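Local coordinates for 3-oxo-tetronate kinase (Haemophilus influenzae, PDB 1YZY), which catalyses the ATP-dependent phosphorylation of 3-oxo-tetronate to 3-oxo-tetronate 4-phosphate, at residues N30-T34 and V45-K49. Residues are numbered along the deposited sequence; the frame is centred on the assembly and turned at random.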
loop_
_atom_site.group_PDB
_atom_site.type_symbol
_atom_site.label_atom_id
_atom_site.label_comp_id
_atom_site.label_asym_id
_atom_site.label_seq_id
_atom_site.Cartn_x
_atom_site.Cartn_y
_atom_site.Cartn_z
ATOM N N ASN A 30 3.457 -1.863 -9.191
ATOM C CA ASN A 30 2.705 -0.618 -9.350
ATOM C C ASN A 30 2.283 -0.530 -10.815
ATOM O O ASN A 30 3.085 -0.189 -11.679
ATOM C CB ASN A 30 3.564 0.585 -8.955
ATOM C CG ASN A 30 4.100 0.482 -7.531
ATOM O OD1 ASN A 30 3.379 0.107 -6.609
ATOM N ND2 ASN A 30 5.372 0.821 -7.349
ATOM N N GLY A 31 1.026 -0.868 -11.086
ATOM C CA GLY A 31 0.506 -0.863 -12.444
ATOM C C GLY A 31 0.691 -2.251 -13.026
ATOM O O GLY A 31 1.461 -3.037 -12.482
ATOM N N VAL A 32 -0.042 -2.590 -14.085
ATOM C CA VAL A 32 0.102 -3.914 -14.699
ATOM C C VAL A 32 1.462 -4.012 -15.396
ATOM O O VAL A 32 1.775 -3.204 -16.271
ATOM C CB VAL A 32 -1.013 -4.206 -15.729
ATOM C CG1 VAL A 32 -0.853 -5.615 -16.302
ATOM C CG2 VAL A 32 -2.371 -4.055 -15.081
ATOM N N PRO A 33 2.293 -4.993 -14.997
ATOM C CA PRO A 33 3.631 -5.220 -15.561
ATOM C C PRO A 33 3.632 -5.702 -17.008
ATOM O O PRO A 33 2.720 -6.417 -17.427
ATOM C CB PRO A 33 4.211 -6.289 -14.631
ATOM C CG PRO A 33 3.463 -6.065 -13.340
ATOM C CD PRO A 33 2.075 -5.858 -13.826
ATOM N N THR A 34 4.643 -5.288 -17.768
ATOM C CA THR A 34 4.775 -5.697 -19.169
ATOM C C THR A 34 5.760 -6.858 -19.334
ATOM O O THR A 34 5.858 -7.452 -20.409
ATOM C CB THR A 34 5.180 -4.518 -20.092
ATOM O OG1 THR A 34 6.374 -3.890 -19.602
ATOM C CG2 THR A 34 4.057 -3.489 -20.162
ATOM N N VAL A 45 0.668 -8.321 -5.356
ATOM C CA VAL A 45 -0.338 -7.274 -5.310
ATOM C C VAL A 45 -0.120 -6.274 -6.456
ATOM O O VAL A 45 0.974 -5.739 -6.606
ATOM C CB VAL A 45 -0.242 -6.477 -3.985
ATOM C CG1 VAL A 45 -1.340 -5.432 -3.916
ATOM C CG2 VAL A 45 -0.319 -7.404 -2.788
ATOM N N ILE A 46 -1.139 -6.039 -7.275
ATOM C CA ILE A 46 -1.023 -5.057 -8.356
ATOM C C ILE A 46 -1.811 -3.805 -7.981
ATOM O O ILE A 46 -3.013 -3.857 -7.753
ATOM C CB ILE A 46 -1.499 -5.608 -9.729
ATOM C CG1 ILE A 46 -0.540 -6.693 -10.211
ATOM C CG2 ILE A 46 -1.555 -4.478 -10.776
ATOM C CD1 ILE A 46 -0.900 -7.261 -11.557
ATOM N N SER A 47 -1.092 -2.698 -7.848
ATOM C CA SER A 47 -1.647 -1.398 -7.491
ATOM C C SER A 47 -2.163 -0.646 -8.720
ATOM O O SER A 47 -1.425 -0.438 -9.693
ATOM C CB SER A 47 -0.567 -0.577 -6.768
ATOM O OG SER A 47 -0.624 0.804 -7.085
ATOM N N LEU A 48 -3.439 -0.262 -8.680
ATOM C CA LEU A 48 -4.067 0.474 -9.777
ATOM C C LEU A 48 -4.569 1.834 -9.295
ATOM O O LEU A 48 -4.324 2.233 -8.152
ATOM C CB LEU A 48 -5.236 -0.325 -10.367
ATOM C CG LEU A 48 -5.010 -1.724 -10.955
ATOM C CD1 LEU A 48 -6.353 -2.403 -11.189
ATOM C CD2 LEU A 48 -4.217 -1.654 -12.253
ATOM N N LYS A 49 -5.202 2.572 -10.201
ATOM C CA LYS A 49 -5.778 3.882 -9.893
ATOM C C LYS A 49 -7.236 3.776 -10.345
ATOM O O LYS A 49 -7.772 4.678 -10.995
ATOM C CB LYS A 49 -5.073 4.989 -10.695
ATOM C CG LYS A 49 -3.579 5.192 -10.406
ATOM C CD LYS A 49 -2.977 6.217 -11.381
ATOM C CE LYS A 49 -1.447 6.286 -11.309
ATOM N NZ LYS A 49 -0.933 7.012 -10.113
#
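With chi1 at -178°, V32 turns CG1 opposite its backbone N and leaves CG2 facing the 45-49 segment, where it meets CD2 of L48 at 4.1 Å. The two side chains cross at a slant, a methyl-to-methyl touch. I46 contributes both of its branches to the same apolar patch. Its chi1 of -68° sets CG1 opposite the carbonyl carbon and CG2 opposite the backbone N: the extended CG1 arm carries CD1 to the CD atom of the P33 ring, 4.0 Å away, while CG2 of I46 comes within 4.4 Å of CG2 of V32. The same I46 CG2 also lies 3.8 Å from the carbonyl O of G31. W68 of helix 55-71 touches both P33 and I46, and R64 of that helix touches V32, which places this apolar side against the helix.

The polar link is in the backbone. The N of G31 donates to the O of S47 across 2.9 Å, and the N-H...O angle of 133° shows a distinctly bent bond. G31 itself has a positive phi, which glycine takes without strain just after the strand, since it has no CB to meet the carbonyl O of N30.

On the other face, N30 and S47 are paired in parallel register with CA atoms 4.8 Å apart. OD1 of N30 stands 4.0 Å from CB of S47, a van der Waals approach, and F9 of helix 9-20 touches both side chains. N30 and S47 meet helix 9-20 and I46 meets helix 55-71, so strand 43-47 lies between these two helices. Such parallel pairing of strands 26-30 and 43-47, with the chain leaving strand 26-30 at G31, is characteristic of an alpha/beta sheet flanked by helices, here in the sugar-binding N-terminal domain.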